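Local coordinates for protein heme peroxidase (Bacteroides thetaiotaomicron, PDB 2GVK) that probably acts as a dye-decolorizing heme peroxidase, using hydrogen peroxide to oxidise dyes and other substrates, and assembles from six copies in the crystal, at residues Ala47-Met52 / Phe65-Gly70; Tyr147-Gly150 / Phe156-Gly159; Glu209-Arg214 / Thr289-Asp294. One frame throughout, in Å; residues are numbered along the deposited sequence.

Interaction 1 (Ala47-Met52 / Phe65-Gly70)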
loop_
_atom_site.group_PDB
_atom_site.type_symbol
_atom_site.label_atom_id
_atom_site.label_comp_id
_atom_site.label_asym_id
_atom_site.label_seq_id
_atom_site.Cartn_x
_atom_site.Cartn_y
_atom_site.Cartn_z
ATOM N N ALA A 47 17.199 -30.144 5.970
ATOM C CA ALA A 47 16.909 -30.027 7.385
ATOM C C ALA A 47 16.496 -28.613 7.785
ATOM O O ALA A 47 15.685 -28.437 8.704
ATOM C CB ALA A 47 18.113 -30.458 8.192
ATOM N N ASN A 48 17.050 -27.618 7.103
ATOM C CA ASN A 48 16.879 -26.236 7.496
ATOM C C ASN A 48 15.957 -25.435 6.584
ATOM O O ASN A 48 15.748 -24.220 6.799
ATOM C CB ASN A 48 18.248 -25.579 7.574
ATOM C CG ASN A 48 19.039 -26.072 8.742
ATOM O OD1 ASN A 48 18.619 -25.912 9.902
ATOM N ND2 ASN A 48 20.150 -26.729 8.469
ATOM N N PHE A 49 15.364 -26.109 5.614
ATOM C CA PHE A 49 14.574 -25.429 4.562
ATOM C C PHE A 49 13.358 -24.690 5.111
ATOM O O PHE A 49 13.173 -23.513 4.830
ATOM C CB PHE A 49 14.136 -26.431 3.505
ATOM C CG PHE A 49 13.597 -25.792 2.242
ATOM C CD1 PHE A 49 14.429 -25.079 1.393
ATOM C CD2 PHE A 49 12.276 -25.922 1.906
ATOM C CE1 PHE A 49 13.936 -24.528 0.213
ATOM C CE2 PHE A 49 11.793 -25.385 0.740
ATOM C CZ PHE A 49 12.625 -24.666 -0.092
ATOM N N SER A 50 12.549 -25.370 5.921
ATOM C CA SER A 50 11.367 -24.727 6.476
ATOM C C SER A 50 11.768 -23.592 7.458
ATOM O O SER A 50 11.098 -22.589 7.525
ATOM C CB SER A 50 10.442 -25.747 7.157
ATOM O OG SER A 50 11.076 -26.347 8.255
ATOM N N ALA A 51 12.903 -23.749 8.151
ATOM C CA ALA A 51 13.443 -22.675 9.010
ATOM C C ALA A 51 13.836 -21.427 8.193
ATOM O O ALA A 51 13.626 -20.292 8.626
ATOM C CB ALA A 51 14.644 -23.178 9.791
HETATM N N MSE A 52 14.437 -21.645 7.025
HETATM C CA MSE A 52 14.823 -20.540 6.162
HETATM C C MSE A 52 13.576 -19.784 5.678
HETATM O O MSE A 52 13.574 -18.553 5.611
HETATM C CB MSE A 52 15.625 -21.041 4.979
HETATM C CG MSE A 52 17.013 -21.581 5.352
HETATM SE SE MSE A 52 17.914 -22.379 3.816
HETATM C CE MSE A 52 18.034 -20.740 2.691
ATOM N N PHE A 65 6.711 -14.279 0.572
ATOM C CA PHE A 65 7.874 -15.057 0.265
ATOM C C PHE A 65 7.556 -16.537 0.185
ATOM O O PHE A 65 6.896 -17.089 1.071
ATOM C CB PHE A 65 8.972 -14.868 1.307
ATOM C CG PHE A 65 10.189 -15.625 0.985
ATOM C CD1 PHE A 65 11.092 -15.124 0.050
ATOM C CD2 PHE A 65 10.346 -16.934 1.431
ATOM C CE1 PHE A 65 12.149 -15.897 -0.403
ATOM C CE2 PHE A 65 11.370 -17.711 0.971
ATOM C CZ PHE A 65 12.292 -17.186 0.041
ATOM N N SER A 66 8.113 -17.196 -0.815
ATOM C CA SER A 66 7.957 -18.616 -0.965
ATOM C C SER A 66 9.177 -19.229 -1.683
ATOM O O SER A 66 9.777 -18.585 -2.539
ATOM C CB SER A 66 6.704 -18.897 -1.765
ATOM O OG SER A 66 6.507 -20.260 -1.928
ATOM N N CYS A 67 9.519 -20.464 -1.319
ATOM C CA CYS A 67 10.502 -21.246 -2.027
ATOM C C CYS A 67 10.062 -22.696 -2.005
ATOM O O CYS A 67 9.566 -23.183 -0.990
ATOM C CB CYS A 67 11.897 -21.128 -1.418
ATOM S SG CYS A 67 13.203 -21.867 -2.445
ATOM N N THR A 68 10.201 -23.363 -3.133
ATOM C CA THR A 68 10.027 -24.809 -3.196
ATOM C C THR A 68 11.337 -25.452 -3.630
ATOM O O THR A 68 12.147 -24.829 -4.351
ATOM C CB THR A 68 8.921 -25.210 -4.158
ATOM O OG1 THR A 68 9.288 -24.839 -5.468
ATOM C CG2 THR A 68 7.649 -24.548 -3.804
HETATM N N MSE A 69 11.554 -26.686 -3.161
HETATM C CA MSE A 69 12.753 -27.442 -3.415
HETATM C C MSE A 69 12.367 -28.806 -3.952
HETATM O O MSE A 69 11.571 -29.517 -3.339
HETATM C CB MSE A 69 13.519 -27.620 -2.113
HETATM C CG MSE A 69 14.808 -28.415 -2.237
HETATM SE SE MSE A 69 15.668 -28.632 -0.494
HETATM C CE MSE A 69 17.326 -29.435 -1.120
ATOM N N GLY A 70 12.953 -29.179 -5.082
ATOM C CA GLY A 70 12.667 -30.451 -5.708
ATOM C C GLY A 70 13.917 -31.196 -6.109
ATOM O O GLY A 70 14.992 -30.600 -6.276
#

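Interaction 2 (Tyr147-Gly150 / Phe156-Gly159)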
loop_
_atom_site.group_PDB
_atom_site.type_symbol
_atom_site.label_atom_id
_atom_site.label_comp_id
_atom_site.label_asym_id
_atom_site.label_seq_id
_atom_site.Cartn_x
_atom_site.Cartn_y
_atom_site.Cartn_z
ATOM N N TYR A 147 4.375 -9.592 -15.353
ATOM C CA TYR A 147 4.278 -8.637 -16.422
ATOM C C TYR A 147 2.848 -8.124 -16.496
ATOM O O TYR A 147 1.930 -8.851 -16.877
ATOM C CB TYR A 147 4.702 -9.314 -17.746
ATOM C CG TYR A 147 4.590 -8.460 -18.971
ATOM C CD1 TYR A 147 5.047 -7.157 -18.973
ATOM C CD2 TYR A 147 4.174 -9.009 -20.175
ATOM C CE1 TYR A 147 4.962 -6.365 -20.139
ATOM C CE2 TYR A 147 4.090 -8.238 -21.322
ATOM C CZ TYR A 147 4.500 -6.933 -21.300
ATOM O OH TYR A 147 4.419 -6.186 -22.441
HETATM N N MSE A 148 2.657 -6.887 -16.060
HETATM C CA MSE A 148 1.343 -6.266 -16.083
HETATM C C MSE A 148 0.369 -7.104 -15.232
HETATM O O MSE A 148 0.743 -7.605 -14.158
HETATM C CB MSE A 148 0.839 -6.133 -17.541
HETATM C CG MSE A 148 1.843 -5.479 -18.494
HETATM SE SE MSE A 148 1.962 -3.600 -18.118
HETATM C CE MSE A 148 3.775 -3.140 -18.912
ATOM N N ASP A 149 -0.830 -7.322 -15.755
ATOM C CA ASP A 149 -1.880 -8.041 -15.021
ATOM C C ASP A 149 -1.781 -9.539 -15.252
ATOM O O ASP A 149 -2.745 -10.184 -15.722
ATOM C CB ASP A 149 -3.289 -7.512 -15.406
ATOM C CG ASP A 149 -3.589 -7.637 -16.907
ATOM O OD1 ASP A 149 -2.639 -7.560 -17.712
ATOM O OD2 ASP A 149 -4.792 -7.749 -17.285
ATOM N N GLY A 150 -0.606 -10.089 -14.989
ATOM C CA GLY A 150 -0.387 -11.531 -15.113
ATOM C C GLY A 150 -0.240 -12.015 -16.539
ATOM O O GLY A 150 -0.510 -13.182 -16.837
ATOM N N PHE A 156 -0.533 -11.993 -23.572
ATOM C CA PHE A 156 -1.802 -12.564 -23.200
ATOM C C PHE A 156 -1.734 -12.960 -21.747
ATOM O O PHE A 156 -0.752 -13.494 -21.300
ATOM C CB PHE A 156 -2.088 -13.819 -24.034
ATOM C CG PHE A 156 -2.650 -13.534 -25.380
ATOM C CD1 PHE A 156 -1.840 -13.043 -26.404
ATOM C CD2 PHE A 156 -3.981 -13.777 -25.653
ATOM C CE1 PHE A 156 -2.358 -12.806 -27.656
ATOM C CE2 PHE A 156 -4.491 -13.553 -26.910
ATOM C CZ PHE A 156 -3.688 -13.032 -27.902
ATOM N N VAL A 157 -2.805 -12.722 -21.022
ATOM C CA VAL A 157 -2.894 -13.171 -19.646
ATOM C C VAL A 157 -2.759 -14.666 -19.597
ATOM O O VAL A 157 -3.321 -15.390 -20.439
ATOM C CB VAL A 157 -4.241 -12.748 -19.013
ATOM C CG1 VAL A 157 -4.483 -13.485 -17.673
ATOM C CG2 VAL A 157 -4.287 -11.221 -18.840
ATOM N N ASP A 158 -1.982 -15.154 -18.657
ATOM C CA ASP A 158 -1.802 -16.570 -18.477
ATOM C C ASP A 158 -2.170 -16.987 -17.047
ATOM O O ASP A 158 -2.041 -16.183 -16.104
ATOM C CB ASP A 158 -0.360 -16.945 -18.753
ATOM C CG ASP A 158 -0.137 -18.432 -18.710
ATOM O OD1 ASP A 158 -0.726 -19.142 -19.552
ATOM O OD2 ASP A 158 0.619 -18.894 -17.838
ATOM N N GLY A 159 -2.646 -18.208 -16.896
ATOM C CA GLY A 159 -2.925 -18.764 -15.576
ATOM C C GLY A 159 -4.398 -18.808 -15.190
ATOM O O GLY A 159 -4.728 -19.343 -14.156
#

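Interaction 3 (Glu209-Arg214 / Thr289-Asp294)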
loop_
_atom_site.group_PDB
_atom_site.type_symbol
_atom_site.label_atom_id
_atom_site.label_comp_id
_atom_site.label_asym_id
_atom_site.label_seq_id
_atom_site.Cartn_x
_atom_site.Cartn_y
_atom_site.Cartn_z
ATOM N N GLU A 209 -5.081 -14.478 -31.176
ATOM C CA GLU A 209 -6.157 -15.034 -30.345
ATOM C C GLU A 209 -6.502 -16.473 -30.735
ATOM O O GLU A 209 -6.856 -17.293 -29.875
ATOM C CB GLU A 209 -7.396 -14.144 -30.434
ATOM C CG GLU A 209 -7.197 -12.791 -29.750
ATOM C CD GLU A 209 -8.383 -11.869 -29.886
ATOM O OE1 GLU A 209 -9.132 -11.992 -30.885
ATOM O OE2 GLU A 209 -8.528 -10.966 -29.029
ATOM N N LYS A 210 -6.364 -16.784 -32.025
ATOM C CA LYS A 210 -6.615 -18.146 -32.523
ATOM C C LYS A 210 -5.494 -19.089 -32.134
ATOM O O LYS A 210 -5.717 -20.280 -31.954
ATOM C CB LYS A 210 -6.795 -18.136 -34.023
ATOM C CG LYS A 210 -8.098 -17.463 -34.435
ATOM C CD LYS A 210 -8.425 -17.636 -35.844
ATOM C CE LYS A 210 -9.771 -16.969 -36.153
ATOM N NZ LYS A 210 -10.804 -17.271 -35.060
ATOM N N VAL A 211 -4.282 -18.559 -32.011
ATOM C CA VAL A 211 -3.160 -19.346 -31.517
ATOM C C VAL A 211 -3.311 -19.684 -30.000
ATOM O O VAL A 211 -3.008 -20.789 -29.564
ATOM C CB VAL A 211 -1.804 -18.605 -31.744
ATOM C CG1 VAL A 211 -0.660 -19.364 -31.080
ATOM C CG2 VAL A 211 -1.545 -18.411 -33.226
ATOM N N ILE A 212 -3.824 -18.728 -29.227
ATOM C CA ILE A 212 -3.909 -18.871 -27.782
ATOM C C ILE A 212 -5.231 -19.521 -27.349
ATOM O O ILE A 212 -5.236 -20.429 -26.524
ATOM C CB ILE A 212 -3.763 -17.502 -27.085
ATOM C CG1 ILE A 212 -2.406 -16.873 -27.421
ATOM C CG2 ILE A 212 -3.954 -17.635 -25.569
ATOM C CD1 ILE A 212 -1.207 -17.705 -27.030
ATOM N N GLY A 213 -6.322 -19.094 -27.962
ATOM C CA GLY A 213 -7.654 -19.592 -27.610
ATOM C C GLY A 213 -8.426 -18.694 -26.636
ATOM O O GLY A 213 -9.471 -19.090 -26.124
ATOM N N ARG A 214 -7.891 -17.493 -26.364
ATOM C CA ARG A 214 -8.572 -16.502 -25.523
ATOM C C ARG A 214 -8.435 -15.129 -26.166
ATOM O O ARG A 214 -7.549 -14.909 -26.997
ATOM C CB ARG A 214 -7.963 -16.467 -24.091
ATOM C CG ARG A 214 -7.767 -17.836 -23.443
ATOM C CD ARG A 214 -7.296 -17.721 -22.010
ATOM N NE ARG A 214 -8.354 -17.209 -21.147
ATOM C CZ ARG A 214 -9.217 -17.971 -20.470
ATOM N NH1 ARG A 214 -9.136 -19.299 -20.523
ATOM N NH2 ARG A 214 -10.159 -17.402 -19.727
ATOM N N THR A 289 -0.732 -30.251 -33.422
ATOM C CA THR A 289 0.189 -29.726 -32.424
ATOM C C THR A 289 -0.219 -28.314 -31.949
ATOM O O THR A 289 -0.968 -27.597 -32.638
ATOM C CB THR A 289 1.622 -29.693 -32.968
ATOM O OG1 THR A 289 1.646 -29.024 -34.236
ATOM C CG2 THR A 289 2.158 -31.113 -33.143
ATOM N N ASP A 290 0.255 -27.952 -30.762
ATOM C CA ASP A 290 0.055 -26.609 -30.209
ATOM C C ASP A 290 0.588 -25.545 -31.181
ATOM O O ASP A 290 1.789 -25.510 -31.510
ATOM C CB ASP A 290 0.794 -26.506 -28.865
ATOM C CG ASP A 290 0.436 -25.261 -28.085
ATOM O OD1 ASP A 290 -0.116 -24.307 -28.667
ATOM O OD2 ASP A 290 0.744 -25.231 -26.873
ATOM N N ARG A 291 -0.292 -24.700 -31.664
ATOM C CA ARG A 291 0.090 -23.659 -32.601
ATOM C C ARG A 291 1.113 -22.684 -31.981
ATOM O O ARG A 291 1.917 -22.104 -32.678
ATOM C CB ARG A 291 -1.146 -22.909 -33.058
ATOM C CG ARG A 291 -0.879 -21.770 -33.923
ATOM C CD ARG A 291 -0.735 -22.142 -35.391
ATOM N NE ARG A 291 -0.922 -20.948 -36.185
ATOM C CZ ARG A 291 0.048 -20.247 -36.745
ATOM N NH1 ARG A 291 1.280 -20.714 -36.785
ATOM N NH2 ARG A 291 -0.242 -19.095 -37.347
ATOM N N LEU A 292 1.081 -22.545 -30.669
ATOM C CA LEU A 292 2.025 -21.648 -29.985
ATOM C C LEU A 292 3.456 -22.138 -30.128
ATOM O O LEU A 292 4.390 -21.348 -30.050
ATOM C CB LEU A 292 1.659 -21.482 -28.519
ATOM C CG LEU A 292 2.483 -20.456 -27.716
ATOM C CD1 LEU A 292 2.528 -19.086 -28.389
ATOM C CD2 LEU A 292 1.938 -20.341 -26.330
ATOM N N LEU A 293 3.632 -23.429 -30.402
ATOM C CA LEU A 293 4.979 -23.961 -30.644
ATOM C C LEU A 293 5.577 -23.482 -31.984
ATOM O O LEU A 293 6.775 -23.573 -32.186
ATOM C CB LEU A 293 4.993 -25.481 -30.582
ATOM C CG LEU A 293 4.723 -26.098 -29.205
ATOM C CD1 LEU A 293 4.677 -27.626 -29.317
ATOM C CD2 LEU A 293 5.753 -25.679 -28.179
ATOM N N ASP A 294 4.754 -22.888 -32.842
ATOM C CA ASP A 294 5.265 -22.269 -34.055
ATOM C C ASP A 294 6.021 -20.961 -33.707
ATOM O O ASP A 294 6.674 -20.380 -34.553
ATOM C CB ASP A 294 4.128 -21.976 -35.040
ATOM C CG ASP A 294 3.464 -23.262 -35.597
ATOM O OD1 ASP A 294 4.073 -24.358 -35.523
ATOM O OD2 ASP A 294 2.327 -23.170 -36.099
#

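Interaction 1 (Ala47-Met52 / Phe65-Gly70)
F49 reaches from helix 38-59 onto strand 66-72, where C67 and M69 receive its ring. This is helix-on-sheet packing in the ferredoxin-like half of a dimeric alpha+beta barrel: the helix joins strands 24-32 and 66-72, with strand 109-115 lying between them in the sheet. The two local axes run nearly antiparallel, at 167°, and come within 9.7 Å.

Sulfur and selenium supply two aromatic contacts of different kinds. M69, a selenomethionine, lies over one face of the F49 ring, its SE 4.5 Å from the ring centroid. C67 instead meets the ring at its edge, with SG 4.9 Å from the centroid. The same face that carries SE also takes a CH-pi contact from M69 CB, 4.0 Å from the centroid. CB points toward the helix and meets the ring, and the extended chain beyond it passes obliquely over the same face, putting SE above it.

Apolar packing completes the contact, and no hydrogen bond crosses it. L312 of helix 309-315 touches both F49 and M69, while F124 of helix 118-131 packs on C67. Replacing F49 with an alanine would probably open a gap between helix and strand, leaving M69 CB and SE without the ring face they lie on and C67 SG without the F49 ring edge. A chi1 of -167° sends the ring out from the helix, bringing CZ to 3.7 Å from C67 SG and 3.5 Å from C67 O.

Interaction 2 (Tyr147-Gly150 / Phe156-Gly159)
V157 lays its CG2 methyl against D149, meeting the backbone O of D149 at 3.6 Å and the carboxylate OD2 at 3.8 Å. The two side chains cross at about a right angle. V157 has CG1 anti to its backbone N (chi1 167°), which turns CG2 to the D149 side. D149 carries CG between its own N and carbonyl carbon (chi1 59°), a folded-back setting that brings OD2 up to the valine methyl. That carboxylate has ionic partners as well: OD1 pairs with K151, and OD2 with R59 of a neighbouring subunit.

Segment 156-159 supplies the last four residues of the GXXDG signature, the heme-binding motif of dye-decolorizing peroxidases. Its backbone is tied to the other segment by a hydrogen bond from D158 N to G150 O, 3.1 Å long and almost straight at 178°. G150 follows D149, the centre of an inverse gamma turn closed by a weak bond from G150 N to M148 O, and its positive phi suits a glycine.

In the conformer described here, D158 OD2 is hydrogen-bonded to N248. D158 O is shared between N58 of a neighbouring subunit and an unidentified bound molecule.

Interaction 3 (Glu209-Arg214 / Thr289-Asp294)
V211, on the last turn of helix 205-212, wedges its two methyls against R291 and L292, at the start of the 3-10 turn formed by residues 291-294. R291 is modelled in two conformers, and the one followed here crosses V211 at about a right angle. Its CB comes to 4.1 Å from V211 CG1. CG, anti to the backbone N (chi1 175°), settles between both methyls, 3.5 Å from V211 CG2 and a little farther from CG1. The chain then bends at chi2 (85°), and this turn carries NE up to V211 CG2, which covers one face of the guanidinium. At the tip, NH1 leaves the valine and binds D294 OD2 at 2.8 Å in a salt bridge. The carboxylate lies close to the guanidinium plane and offers its anti lone pair, while D294 OD1 is taken by Y100.

The other methyl, V211 CG1, looks onto the backbone of the turn, 3.6 Å from L292 N, and onto L292 CB. Farther along, I212 CD1 meets L292 CD2 at 4.2 Å, and W200 of helix 197-201 packs on both V211 and I212. L292 N is held by D290 OD1 at 2.9 Å in an Asx turn, the donor standing 49° out of the carboxylate plane. D290 OD2 bonds H232 ND1, a pairing reminiscent of the acid-supported proximal histidine of heme peroxidases.

No hydrogen bond or salt bridge joins the two segments. Helix end and turn are therefore mated by aliphatic surface, V211 pressing on the carbon chain of R291, while, in the conformer described, the arginine's charge is probably balanced within its own turn by D294.

From the N terminus, interaction 1 comes first: helix 38-59 doubles back through a short connection to strand 66-72, in the N-terminal half of the chain. Interaction 2 closes a loop of five residues after strand 136-145. Interaction 3 then spans 74 residues, including strands 245-253 and 258-267 and helix 270-281, to bring helix 205-212 to the turn before strand 296-306. The three follow in series; none nests or crosses. Interactions 2 and 3 touch through F156, whose CE2 lies 3.3 Å from R214 O. Interaction 1 stands apart, its centre about 36 Å from that of interaction 3, on opposite sides of the chain's centre.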